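Long-range contacts in putative nucleoprotein (Infectious salmon anemia virus, PDB 4EWC), which encapsidates the negative-strand viral RNA, protecting it from nucleases and forming the ribonucleoprotein that serves as template for transcription and replication: residues 495-503 and 570-579; 177-185 and 261-272. One frame throughout, in Å; residues are numbered along the deposited sequence.

Interaction 1 (495-503 and 570-579); sequences SNVRYEARP and TFMVGEQGKS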
ATOM      1  N   SER A 495     -18.172  11.455  -5.111  1.00 53.01           N
ATOM      2  CA  SER A 495     -18.493  11.340  -3.697  1.00 55.11           C
ATOM      3  C   SER A 495     -17.469  10.356  -3.151  1.00 58.46           C
ATOM      4  O   SER A 495     -16.712   9.752  -3.920  1.00 70.44           O
ATOM      5  CB  SER A 495     -19.923  10.839  -3.492  1.00 62.83           C
ATOM      6  OG  SER A 495     -20.279   9.835  -4.428  1.00 59.28           O
ATOM      7  N   ASN A 496     -17.401  10.212  -1.839  1.00 56.35           N
ATOM      8  CA  ASN A 496     -16.373   9.364  -1.232  1.00 60.95           C
ATOM      9  C   ASN A 496     -14.934   9.839  -1.467  1.00 54.98           C
ATOM     10  O   ASN A 496     -13.984   9.228  -0.964  1.00 56.49           O
ATOM     11  CB  ASN A 496     -16.540   7.893  -1.646  1.00 59.74           C
ATOM     12  CG  ASN A 496     -17.989   7.445  -1.583  1.00 70.46           C
ATOM     13  OD1 ASN A 496     -18.813   8.065  -0.898  1.00 68.23           O
ATOM     14  ND2 ASN A 496     -18.311   6.374  -2.299  1.00 71.18           N
ATOM     15  N   VAL A 497     -14.776  10.927  -2.214  1.00 50.97           N
ATOM     16  CA  VAL A 497     -13.484  11.602  -2.332  1.00 52.36           C
ATOM     17  C   VAL A 497     -12.997  12.018  -0.925  1.00 46.33           C
ATOM     18  O   VAL A 497     -13.788  12.098   0.001  1.00 49.29           O
ATOM     19  CB  VAL A 497     -13.609  12.833  -3.252  1.00 53.26           C
ATOM     20  CG1 VAL A 497     -14.194  13.997  -2.487  1.00 53.06           C
ATOM     21  CG2 VAL A 497     -12.280  13.217  -3.859  1.00 53.55           C
ATOM     22  N   ARG A 498     -11.697  12.246  -0.762  1.00 50.08           N
ATOM     23  CA  ARG A 498     -11.113  12.557   0.552  1.00 49.78           C
ATOM     24  C   ARG A 498      -9.873  13.433   0.485  1.00 44.60           C
ATOM     25  O   ARG A 498      -9.173  13.452  -0.520  1.00 47.66           O
ATOM     26  CB  ARG A 498     -10.751  11.277   1.295  1.00 50.27           C
ATOM     27  CG  ARG A 498     -11.869  10.682   2.114  1.00 51.98           C
ATOM     28  CD  ARG A 498     -11.351   9.497   2.858  1.00 52.42           C
ATOM     29  NE  ARG A 498     -12.032   9.314   4.128  1.00 60.58           N
ATOM     30  CZ  ARG A 498     -11.775   8.324   4.977  1.00 70.55           C
ATOM     31  NH1 ARG A 498     -10.846   7.405   4.671  1.00 59.07           N
ATOM     32  NH2 ARG A 498     -12.456   8.254   6.127  1.00 68.59           N
ATOM     33  N   TYR A 499      -9.581  14.141   1.568  1.00 42.37           N
ATOM     34  CA  TYR A 499      -8.361  14.955   1.623  1.00 44.30           C
ATOM     35  C   TYR A 499      -7.525  14.600   2.846  1.00 43.44           C
ATOM     36  O   TYR A 499      -8.054  14.148   3.855  1.00 44.49           O
ATOM     37  CB  TYR A 499      -8.692  16.468   1.570  1.00 48.53           C
ATOM     38  CG  TYR A 499      -9.299  17.019   2.837  1.00 45.35           C
ATOM     39  CD1 TYR A 499      -8.489  17.501   3.846  1.00 46.53           C
ATOM     40  CD2 TYR A 499     -10.678  17.049   3.027  1.00 47.71           C
ATOM     41  CE1 TYR A 499      -9.011  17.987   5.006  1.00 49.14           C
ATOM     42  CE2 TYR A 499     -11.223  17.542   4.195  1.00 48.25           C
ATOM     43  CZ  TYR A 499     -10.378  18.014   5.186  1.00 53.20           C
ATOM     44  OH  TYR A 499     -10.874  18.518   6.368  1.00 48.28           O
ATOM     45  N   GLU A 500      -6.215  14.782   2.746  1.00 43.55           N
ATOM     46  CA  GLU A 500      -5.322  14.492   3.870  1.00 45.52           C
ATOM     47  C   GLU A 500      -5.343  15.620   4.914  1.00 45.82           C
ATOM     48  O   GLU A 500      -5.189  16.796   4.572  1.00 42.33           O
ATOM     49  CB  GLU A 500      -3.881  14.260   3.384  1.00 42.22           C
ATOM     50  CG  GLU A 500      -2.843  14.205   4.511  1.00 42.37           C
ATOM     51  CD  GLU A 500      -1.432  13.840   4.032  1.00 44.97           C
ATOM     52  OE1 GLU A 500      -1.020  14.244   2.927  1.00 46.87           O
ATOM     53  OE2 GLU A 500      -0.718  13.138   4.770  1.00 48.60           O
ATOM     54  N   ALA A 501      -5.547  15.252   6.177  1.00 44.51           N
ATOM     55  CA  ALA A 501      -5.468  16.221   7.256  1.00 46.53           C
ATOM     56  C   ALA A 501      -4.048  16.732   7.301  1.00 46.44           C
ATOM     57  O   ALA A 501      -3.112  15.972   7.133  1.00 51.23           O
ATOM     58  CB  ALA A 501      -5.842  15.600   8.592  1.00 46.39           C
ATOM     59  N   ARG A 502      -3.897  18.029   7.499  1.00 44.75           N
ATOM     60  CA  ARG A 502      -2.595  18.609   7.651  1.00 48.42           C
ATOM     61  C   ARG A 502      -2.114  18.278   9.061  1.00 50.62           C
ATOM     62  O   ARG A 502      -2.805  18.545  10.032  1.00 50.96           O
ATOM     63  CB  ARG A 502      -2.684  20.116   7.415  1.00 46.63           C
ATOM     64  CG  ARG A 502      -1.349  20.762   7.187  1.00 52.65           C
ATOM     65  CD  ARG A 502      -1.490  22.254   7.070  1.00 44.76           C
ATOM     66  NE  ARG A 502      -1.954  22.686   5.758  1.00 44.26           N
ATOM     67  CZ  ARG A 502      -1.181  22.783   4.678  1.00 44.87           C
ATOM     68  NH1 ARG A 502       0.107  22.449   4.726  1.00 37.90           N
ATOM     69  NH2 ARG A 502      -1.698  23.212   3.539  1.00 40.17           N
ATOM     70  N   PRO A 503      -0.930  17.665   9.176  1.00 55.46           N
ATOM     71  CA  PRO A 503      -0.432  17.243  10.495  1.00 57.83           C
ATOM     72  C   PRO A 503       0.082  18.417  11.343  1.00 74.06           C
ATOM     73  O   PRO A 503       0.639  19.362  10.775  1.00 74.09           O
ATOM     74  CB  PRO A 503       0.719  16.302  10.149  1.00 53.28           C
ATOM     75  CG  PRO A 503       1.191  16.746   8.789  1.00 54.37           C
ATOM     76  CD  PRO A 503      -0.011  17.318   8.073  1.00 53.22           C
ATOM     77  N   THR A 570      -1.071   8.838   8.596  1.00 47.85           N
ATOM     78  CA  THR A 570      -1.724  10.103   8.292  1.00 47.85           C
ATOM     79  C   THR A 570      -3.254   9.922   8.199  1.00 48.38           C
ATOM     80  O   THR A 570      -3.746   8.811   8.040  1.00 51.03           O
ATOM     81  CB  THR A 570      -1.105  10.745   7.025  1.00 44.26           C
ATOM     82  OG1 THR A 570      -1.595  12.080   6.860  1.00 47.22           O
ATOM     83  CG2 THR A 570      -1.379   9.920   5.784  1.00 37.17           C
ATOM     84  N   PHE A 571      -4.007  11.000   8.326  1.00 48.78           N
ATOM     85  CA  PHE A 571      -5.448  10.879   8.353  1.00 46.30           C
ATOM     86  C   PHE A 571      -6.065  11.368   7.065  1.00 47.63           C
ATOM     87  O   PHE A 571      -5.718  12.435   6.569  1.00 51.94           O
ATOM     88  CB  PHE A 571      -6.023  11.634   9.559  1.00 48.90           C
ATOM     89  CG  PHE A 571      -5.673  11.011  10.876  1.00 49.18           C
ATOM     90  CD1 PHE A 571      -4.463  11.282  11.488  1.00 51.83           C
ATOM     91  CD2 PHE A 571      -6.539  10.121  11.486  1.00 49.94           C
ATOM     92  CE1 PHE A 571      -4.126  10.684  12.699  1.00 50.03           C
ATOM     93  CE2 PHE A 571      -6.211   9.522  12.702  1.00 48.48           C
ATOM     94  CZ  PHE A 571      -5.011   9.808  13.300  1.00 50.96           C
HETATM   95  N   MSE A 572      -6.955  10.556   6.504  1.00 46.33           N
HETATM   96  CA  MSE A 572      -7.778  10.974   5.374  1.00 45.45           C
HETATM   97  C   MSE A 572      -9.152  11.397   5.917  1.00 52.58           C
HETATM   98  O   MSE A 572      -9.778  10.678   6.696  1.00 52.86           O
HETATM   99  CB  MSE A 572      -7.942   9.841   4.379  1.00 50.50           C
HETATM  100  CG  MSE A 572      -6.625   9.271   3.848  1.00 48.56           C
HETATM  101 SE   MSE A 572      -5.568  10.701   2.955  0.77 43.17          SE
HETATM  102  CE  MSE A 572      -4.115  10.763   4.188  1.00 54.99           C
ATOM    103  N   VAL A 573      -9.614  12.565   5.490  1.00 50.87           N
ATOM    104  CA  VAL A 573     -10.796  13.180   6.061  1.00 49.10           C
ATOM    105  C   VAL A 573     -11.972  13.152   5.087  1.00 54.23           C
ATOM    106  O   VAL A 573     -11.863  13.624   3.957  1.00 56.92           O
ATOM    107  CB  VAL A 573     -10.477  14.636   6.539  1.00 49.15           C
ATOM    108  CG1 VAL A 573     -11.696  15.339   6.997  1.00 48.18           C
ATOM    109  CG2 VAL A 573      -9.443  14.612   7.652  1.00 45.62           C
ATOM    110  N   GLY A 574     -13.078  12.551   5.519  1.00 55.73           N
ATOM    111  CA  GLY A 574     -14.340  12.648   4.805  1.00 58.15           C
ATOM    112  C   GLY A 574     -15.303  13.483   5.638  1.00 69.98           C
ATOM    113  O   GLY A 574     -15.012  13.839   6.781  1.00 74.39           O
ATOM    114  N   GLU A 575     -16.457  13.814   5.082  1.00 73.34           N
ATOM    115  CA  GLU A 575     -17.464  14.545   5.848  1.00 74.34           C
ATOM    116  C   GLU A 575     -18.041  13.664   6.956  1.00 75.07           C
ATOM    117  O   GLU A 575     -18.518  14.164   7.968  1.00 70.93           O
ATOM    118  CB  GLU A 575     -18.578  14.995   4.920  1.00 71.38           C
ATOM    119  CG  GLU A 575     -18.944  13.921   3.923  1.00 76.10           C
ATOM    120  CD  GLU A 575     -20.078  14.337   3.039  1.00 83.88           C
ATOM    121  OE1 GLU A 575     -20.699  15.380   3.352  1.00 85.33           O
ATOM    122  OE2 GLU A 575     -20.349  13.627   2.041  1.00 78.56           O
ATOM    123  N   GLN A 576     -17.992  12.351   6.756  1.00 76.32           N
ATOM    124  CA  GLN A 576     -18.488  11.411   7.751  1.00 79.13           C
ATOM    125  C   GLN A 576     -17.485  11.221   8.892  1.00 79.43           C
ATOM    126  O   GLN A 576     -17.813  10.619   9.912  1.00 81.53           O
ATOM    127  CB  GLN A 576     -18.815  10.059   7.098  1.00 83.67           C
ATOM    128  N   GLY A 577     -16.267  11.726   8.717  1.00 70.63           N
ATOM    129  CA  GLY A 577     -15.249  11.609   9.743  1.00 66.93           C
ATOM    130  C   GLY A 577     -13.800  11.529   9.265  1.00 64.55           C
ATOM    131  O   GLY A 577     -13.456  11.959   8.173  1.00 62.56           O
ATOM    132  N   LYS A 578     -12.943  10.955  10.100  1.00 61.21           N
ATOM    133  CA  LYS A 578     -11.497  10.975   9.885  1.00 54.67           C
ATOM    134  C   LYS A 578     -10.923   9.567  10.013  1.00 54.88           C
ATOM    135  O   LYS A 578     -11.332   8.813  10.892  1.00 57.69           O
ATOM    136  CB  LYS A 578     -10.852  11.893  10.928  1.00 54.66           C
ATOM    137  CG  LYS A 578      -9.491  12.410  10.543  1.00 54.53           C
ATOM    138  CD  LYS A 578      -8.965  13.447  11.526  1.00 50.54           C
ATOM    139  CE  LYS A 578      -8.821  12.870  12.908  1.00 54.62           C
ATOM    140  NZ  LYS A 578      -7.828  13.664  13.693  1.00 56.62           N
ATOM    141  N   SER A 579      -9.961   9.217   9.164  1.00 53.70           N
ATOM    142  CA  SER A 579      -9.455   7.834   9.136  1.00 53.65           C
ATOM    143  C   SER A 579      -7.968   7.709   8.926  1.00 44.01           C
ATOM    144  O   SER A 579      -7.435   8.214   7.946  1.00 46.20           O
ATOM    145  CB  SER A 579     -10.150   7.019   8.041  1.00 52.30           C
ATOM    146  OG  SER A 579     -10.082   5.658   8.369  1.00 55.73           O
TER
HETATM  147  O   HOH W   1      -2.726  13.463   8.860  1.00 46.52           O

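Interaction 2 (177-185 and 261-272); sequences GQAIMRILA and MALIMKSVLSAD. Unlike the reference sequence in segment 177-185: Met181 (reference Ile).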
ATOM      1  N   GLY A 177     -12.214  20.915 -19.458  1.00 47.52           N
ATOM      2  CA  GLY A 177     -11.674  21.805 -18.452  1.00 46.14           C
ATOM      3  C   GLY A 177     -10.153  21.959 -18.543  1.00 45.16           C
ATOM      4  O   GLY A 177      -9.631  23.075 -18.544  1.00 43.41           O
ATOM      5  N   GLN A 178      -9.443  20.836 -18.604  1.00 44.60           N
ATOM      6  CA  GLN A 178      -7.998  20.838 -18.839  1.00 47.59           C
ATOM      7  C   GLN A 178      -7.625  21.652 -20.065  1.00 47.28           C
ATOM      8  O   GLN A 178      -6.691  22.454 -20.040  1.00 43.18           O
ATOM      9  CB  GLN A 178      -7.500  19.415 -19.071  1.00 45.77           C
ATOM     10  CG  GLN A 178      -7.707  18.493 -17.907  1.00 46.26           C
ATOM     11  CD  GLN A 178      -7.016  18.997 -16.672  1.00 47.66           C
ATOM     12  OE1 GLN A 178      -5.790  18.977 -16.593  1.00 46.77           O
ATOM     13  NE2 GLN A 178      -7.807  19.456 -15.685  1.00 51.86           N
ATOM     14  N   ALA A 179      -8.360  21.412 -21.145  1.00 43.25           N
ATOM     15  CA  ALA A 179      -8.106  22.077 -22.411  1.00 40.29           C
ATOM     16  C   ALA A 179      -8.287  23.593 -22.295  1.00 46.69           C
ATOM     17  O   ALA A 179      -7.516  24.361 -22.869  1.00 49.94           O
ATOM     18  CB  ALA A 179      -9.001  21.497 -23.491  1.00 37.17           C
ATOM     19  N   ILE A 180      -9.301  24.012 -21.544  1.00 43.72           N
ATOM     20  CA  ILE A 180      -9.606  25.427 -21.351  1.00 44.65           C
ATOM     21  C   ILE A 180      -8.472  26.165 -20.606  1.00 48.20           C
ATOM     22  O   ILE A 180      -8.021  27.226 -21.038  1.00 46.17           O
ATOM     23  CB  ILE A 180     -10.997  25.590 -20.670  1.00 46.41           C
ATOM     24  CG1 ILE A 180     -12.098  25.309 -21.707  1.00 51.11           C
ATOM     25  CG2 ILE A 180     -11.181  26.962 -20.060  1.00 40.10           C
ATOM     26  CD1 ILE A 180     -13.480  25.035 -21.124  1.00 46.00           C
HETATM   27  N   MSE A 181      -7.980  25.591 -19.513  1.00 48.12           N
HETATM   28  CA  MSE A 181      -6.855  26.197 -18.805  1.00 49.29           C
HETATM   29  C   MSE A 181      -5.572  26.260 -19.656  1.00 45.77           C
HETATM   30  O   MSE A 181      -4.799  27.212 -19.554  1.00 44.74           O
HETATM   31  CB  MSE A 181      -6.546  25.457 -17.498  1.00 45.34           C
HETATM   32  CG  MSE A 181      -7.535  25.621 -16.395  1.00 39.10           C
HETATM   33 SE   MSE A 181      -7.998  27.501 -16.004  0.71 48.75          SE
HETATM   34  CE  MSE A 181      -6.267  28.339 -15.778  1.00 39.68           C
ATOM     35  N   ARG A 182      -5.338  25.232 -20.460  1.00 45.56           N
ATOM     36  CA  ARG A 182      -4.120  25.165 -21.255  1.00 48.36           C
ATOM     37  C   ARG A 182      -4.157  26.244 -22.311  1.00 47.92           C
ATOM     38  O   ARG A 182      -3.154  26.915 -22.568  1.00 48.42           O
ATOM     39  CB  ARG A 182      -3.954  23.787 -21.903  1.00 51.97           C
ATOM     40  CG  ARG A 182      -3.418  22.726 -20.971  1.00 48.79           C
ATOM     41  CD  ARG A 182      -3.366  21.368 -21.665  1.00 54.57           C
ATOM     42  NE  ARG A 182      -3.219  20.261 -20.712  1.00 63.32           N
ATOM     43  CZ  ARG A 182      -2.050  19.822 -20.234  1.00 70.43           C
ATOM     44  NH1 ARG A 182      -0.910  20.393 -20.616  1.00 68.91           N
ATOM     45  NH2 ARG A 182      -2.016  18.806 -19.372  1.00 62.06           N
ATOM     46  N   ILE A 183      -5.323  26.409 -22.924  1.00 46.68           N
ATOM     47  CA  ILE A 183      -5.499  27.446 -23.926  1.00 46.96           C
ATOM     48  C   ILE A 183      -5.464  28.830 -23.276  1.00 50.08           C
ATOM     49  O   ILE A 183      -4.927  29.790 -23.836  1.00 48.95           O
ATOM     50  CB  ILE A 183      -6.774  27.221 -24.764  1.00 48.77           C
ATOM     51  CG1 ILE A 183      -6.735  28.060 -26.031  1.00 51.28           C
ATOM     52  CG2 ILE A 183      -8.023  27.502 -23.981  1.00 52.10           C
ATOM     53  CD1 ILE A 183      -5.646  27.626 -26.966  1.00 56.37           C
ATOM     54  N   LEU A 184      -6.015  28.917 -22.073  1.00 50.57           N
ATOM     55  CA  LEU A 184      -5.993  30.166 -21.333  1.00 48.27           C
ATOM     56  C   LEU A 184      -4.560  30.574 -21.056  1.00 47.68           C
ATOM     57  O   LEU A 184      -4.167  31.698 -21.345  1.00 46.58           O
ATOM     58  CB  LEU A 184      -6.756  30.027 -20.025  1.00 44.83           C
ATOM     59  CG  LEU A 184      -6.707  31.214 -19.058  1.00 45.81           C
ATOM     60  CD1 LEU A 184      -6.807  32.555 -19.767  1.00 44.89           C
ATOM     61  CD2 LEU A 184      -7.830  31.082 -18.063  1.00 45.25           C
ATOM     62  N   ALA A 185      -3.792  29.647 -20.491  1.00 49.32           N
ATOM     63  CA  ALA A 185      -2.377  29.883 -20.236  1.00 52.30           C
ATOM     64  C   ALA A 185      -1.684  30.328 -21.524  1.00 53.42           C
ATOM     65  O   ALA A 185      -0.897  31.277 -21.528  1.00 58.01           O
ATOM     66  CB  ALA A 185      -1.719  28.638 -19.672  1.00 43.17           C
HETATM   67  N   MSE A 261      -2.215  31.879 -11.351  1.00 44.66           N
HETATM   68  CA  MSE A 261      -2.018  31.019 -12.512  1.00 45.88           C
HETATM   69  C   MSE A 261      -0.925  29.962 -12.237  1.00 43.86           C
HETATM   70  O   MSE A 261      -1.049  28.829 -12.641  1.00 40.72           O
HETATM   71  CB  MSE A 261      -1.744  31.859 -13.761  1.00 43.26           C
HETATM   72  CG  MSE A 261      -2.981  32.589 -14.263  1.00 41.69           C
HETATM   73 SE   MSE A 261      -4.275  31.269 -15.006  0.79 45.13          SE
HETATM   74  CE  MSE A 261      -3.219  30.673 -16.498  1.00 48.24           C
ATOM     75  N   ALA A 262       0.103  30.331 -11.492  1.00 41.76           N
ATOM     76  CA  ALA A 262       1.088  29.357 -11.062  1.00 45.78           C
ATOM     77  C   ALA A 262       0.475  28.260 -10.187  1.00 44.51           C
ATOM     78  O   ALA A 262       0.807  27.084 -10.336  1.00 46.26           O
ATOM     79  CB  ALA A 262       2.253  30.038 -10.335  1.00 43.83           C
ATOM     80  N   LEU A 263      -0.428  28.635  -9.290  1.00 43.29           N
ATOM     81  CA  LEU A 263      -1.028  27.672  -8.372  1.00 43.30           C
ATOM     82  C   LEU A 263      -1.961  26.728  -9.109  1.00 42.43           C
ATOM     83  O   LEU A 263      -1.975  25.511  -8.857  1.00 39.50           O
ATOM     84  CB  LEU A 263      -1.772  28.391  -7.242  1.00 44.46           C
ATOM     85  CG  LEU A 263      -0.845  29.142  -6.281  1.00 46.58           C
ATOM     86  CD1 LEU A 263      -1.635  30.001  -5.293  1.00 41.73           C
ATOM     87  CD2 LEU A 263       0.016  28.136  -5.538  1.00 44.98           C
ATOM     88  N   ILE A 264      -2.733  27.310 -10.021  1.00 41.72           N
ATOM     89  CA  ILE A 264      -3.674  26.557 -10.851  1.00 45.31           C
ATOM     90  C   ILE A 264      -2.974  25.724 -11.944  1.00 44.00           C
ATOM     91  O   ILE A 264      -3.316  24.560 -12.186  1.00 40.40           O
ATOM     92  CB  ILE A 264      -4.727  27.514 -11.463  1.00 43.48           C
ATOM     93  CG1 ILE A 264      -5.410  28.290 -10.337  1.00 42.43           C
ATOM     94  CG2 ILE A 264      -5.765  26.771 -12.283  1.00 37.71           C
ATOM     95  CD1 ILE A 264      -6.426  29.332 -10.815  1.00 38.69           C
HETATM   96  N   MSE A 265      -1.982  26.309 -12.602  1.00 44.58           N
HETATM   97  CA  MSE A 265      -1.222  25.524 -13.574  1.00 44.96           C
HETATM   98  C   MSE A 265      -0.480  24.348 -12.931  1.00 44.63           C
HETATM   99  O   MSE A 265      -0.429  23.280 -13.531  1.00 48.64           O
HETATM  100  CB  MSE A 265      -0.345  26.391 -14.506  1.00 41.29           C
HETATM  101  CG  MSE A 265      -1.145  27.364 -15.408  1.00 44.26           C
HETATM  102 SE   MSE A 265      -2.564  26.546 -16.525  0.78 53.22          SE
HETATM  103  CE  MSE A 265      -3.928  26.036 -15.258  1.00 55.96           C
ATOM    104  N   LYS A 266       0.031  24.526 -11.709  1.00 36.74           N
ATOM    105  CA  LYS A 266       0.611  23.407 -10.970  1.00 37.45           C
ATOM    106  C   LYS A 266      -0.352  22.224 -10.863  1.00 40.63           C
ATOM    107  O   LYS A 266       0.038  21.067 -11.015  1.00 41.63           O
ATOM    108  CB  LYS A 266       1.120  23.798  -9.580  1.00 38.73           C
ATOM    109  CG  LYS A 266       1.819  22.651  -8.835  1.00 37.25           C
ATOM    110  CD  LYS A 266       2.386  23.063  -7.468  1.00 47.50           C
ATOM    111  CE  LYS A 266       3.115  21.905  -6.749  1.00 42.68           C
ATOM    112  NZ  LYS A 266       4.346  21.480  -7.455  1.00 39.58           N
ATOM    113  N   SER A 267      -1.625  22.509 -10.628  1.00 42.59           N
ATOM    114  CA  SER A 267      -2.602  21.440 -10.488  1.00 39.43           C
ATOM    115  C   SER A 267      -2.910  20.784 -11.839  1.00 42.93           C
ATOM    116  O   SER A 267      -2.865  19.566 -11.969  1.00 43.26           O
ATOM    117  CB  SER A 267      -3.855  21.961  -9.830  1.00 36.09           C
ATOM    118  OG  SER A 267      -3.620  22.300  -8.492  1.00 38.52           O
ATOM    119  N   VAL A 268      -3.191  21.600 -12.843  1.00 40.65           N
ATOM    120  CA  VAL A 268      -3.648  21.105 -14.141  1.00 44.84           C
ATOM    121  C   VAL A 268      -2.568  20.287 -14.833  1.00 52.78           C
ATOM    122  O   VAL A 268      -2.839  19.232 -15.435  1.00 53.55           O
ATOM    123  CB  VAL A 268      -4.063  22.279 -15.064  1.00 44.64           C
ATOM    124  CG1 VAL A 268      -3.944  21.913 -16.523  1.00 49.09           C
ATOM    125  CG2 VAL A 268      -5.456  22.742 -14.728  1.00 46.85           C
ATOM    126  N   LEU A 269      -1.332  20.768 -14.718  1.00 47.73           N
ATOM    127  CA  LEU A 269      -0.214  20.167 -15.421  1.00 46.91           C
ATOM    128  C   LEU A 269       0.361  18.949 -14.704  1.00 49.72           C
ATOM    129  O   LEU A 269       1.133  18.208 -15.295  1.00 53.72           O
ATOM    130  CB  LEU A 269       0.898  21.189 -15.615  1.00 46.62           C
ATOM    131  CG  LEU A 269       0.563  22.348 -16.526  1.00 50.15           C
ATOM    132  CD1 LEU A 269       1.776  23.242 -16.632  1.00 52.24           C
ATOM    133  CD2 LEU A 269       0.116  21.864 -17.886  1.00 47.25           C
ATOM    134  N   SER A 270       0.005  18.744 -13.439  1.00 47.01           N
ATOM    135  CA  SER A 270       0.605  17.647 -12.685  1.00 46.93           C
ATOM    136  C   SER A 270       0.190  16.268 -13.220  1.00 49.31           C
ATOM    137  O   SER A 270       0.871  15.272 -12.990  1.00 54.02           O
ATOM    138  CB  SER A 270       0.355  17.781 -11.171  1.00 45.02           C
ATOM    139  OG  SER A 270      -1.023  17.762 -10.861  1.00 51.09           O
ATOM    140  N   ALA A 271      -0.899  16.218 -13.978  1.00 52.82           N
ATOM    141  CA  ALA A 271      -1.345  14.964 -14.570  1.00 49.52           C
ATOM    142  C   ALA A 271      -0.406  14.538 -15.682  1.00 55.87           C
ATOM    143  O   ALA A 271      -0.218  13.344 -15.917  1.00 58.77           O
ATOM    144  CB  ALA A 271      -2.770  15.076 -15.085  1.00 54.46           C
ATOM    145  N   ASP A 272       0.204  15.502 -16.361  1.00 55.25           N
ATOM    146  CA  ASP A 272       1.204  15.175 -17.378  1.00 50.17           C
ATOM    147  C   ASP A 272       2.415  14.500 -16.790  1.00 54.55           C
ATOM    148  O   ASP A 272       3.012  13.624 -17.417  1.00 58.60           O
ATOM    149  CB  ASP A 272       1.649  16.416 -18.136  1.00 51.15           C
ATOM    150  CG  ASP A 272       0.481  17.196 -18.705  1.00 70.80           C
ATOM    151  OD1 ASP A 272      -0.648  16.642 -18.799  1.00 66.72           O
ATOM    152  OD2 ASP A 272       0.698  18.379 -19.063  1.00 72.59           O
TER

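Interaction 1 (495-503 and 570-579)
Val573 lies over one face of the Tyr499 ring, its CB 3.9 Å from the ring centroid and offset toward the rim in a CH-pi contact; the guanidinium of Arg498 has the Met572 carbonyl O over its centre on one face, 3.5 Å from CZ. Helix 417-425 adds Glu417 and Cys420 beside the tyrosine. The motif is an edge strand laid antiparallel on a beta hairpin: Tyr499 and Glu500 pair with Val573 and Met572 of strand 568-574, which a type I turn from Gly574 to Gly577 folds back into 577-579. Val573 N gives a bond of 2.8 Å to Tyr499 O, the return bond from Tyr499 N to Val573 O is weak, and Ala501 N reaches Phe571 O at 2.8 Å. Chi1 of 73° sets the tyrosine CG between its own backbone N and carbonyl carbon, folding the ring back over the beta-branched valine, whose CG2 meets the methyl of Ala501. Glu500 and Met572, a non-hydrogen-bonded pair, share the other face of the sheet, where selenomethionine CE bends round to Glu500 CB at 3.6 Å. Arg498 suits its place because its long chain passes across the central strand to the hairpin's return strand, where the guanidinium lies against Ser579. At Gly577, phi of 149° favours glycine, since a CB would jam against the preceding carbonyl. Glu500 OE1 is hydrogen-bonded to Ser521 OG of the second subunit; the anti lone pair of OE2 accepts a hydrogen bond from Thr570 OG1, which also receives one from a water linking it to Ala501 O and Phe571 N.

Interaction 2 (177-185 and 261-272)
Helices 177-185 and 261-269 run roughly antiparallel, at 134° between their N-to-C directions, with their axes 10.4 Å apart at closest approach. Met181, a selenomethionine that replaces the isoleucine of the reference sequence, is the knob, set in a hole formed by Met261, Ile264, Met265 and Val268. Bends at chi2 and chi3 fold its chain so that the terminal CE meets the SE atom of Met261 at 3.6 Å and CG2 of Ile264, while CG rests against Val268 CG2 at 3.9 Å. Unbranched, pliable methionines suit this packing because each can curl to fit the others: Met265 turns its own CE back to the CB and CE of Met181. Ala185 is small enough to let both second-helix methionines approach, its CB lying 3.9 Å from Met265 SE and 4.1 Å from Met261 CE. Ile394 of helix 394-402 closes on Met181 and Val268, and Leu158 of helix 142-162 on Leu184. Towards the other side of the interface, a salt bridge joins Arg182, extended from CG to NE, to Asp272. NH1 and NH2 both donate to OD2, at 3.0 and 2.8 Å, in the guanidinium plane and on the oxygen's syn side, with a weaker bond from NH2 to OD1; the two flat groups are nearly coplanar, 23° apart. Leu269 CD2 packs obliquely against the same guanidinium. Lys480, in a probable nuclear localization signal, brings a second positive charge near Arg182 NH1, so the carboxylate of Asp272 probably offsets some of their mutual repulsion while tying the two chain segments together beside an apolar interior.

How the interactions relate
The two contacts lie in series along the chain: interaction 2 closes at Asp272 before interaction 1 opens at Ser495. Their centres are about 25 Å apart, and their nearest atoms, about 10 Å apart, do not touch. The centre of interaction 2, about 11 Å from the centre of the chain, lies where two helices join in the buried interior. The centre of interaction 1 is about 23 Å from the centre of the chain, among strands of a small antiparallel sheet in the C-terminal part of the nucleoprotein. Their surroundings differ too: the second subunit reaches 495-503 and 570-579, whereas 177-185 and 261-272 are enclosed by helices of their own chain. One contact thus borders the subunit interface; the other lies within the helical core.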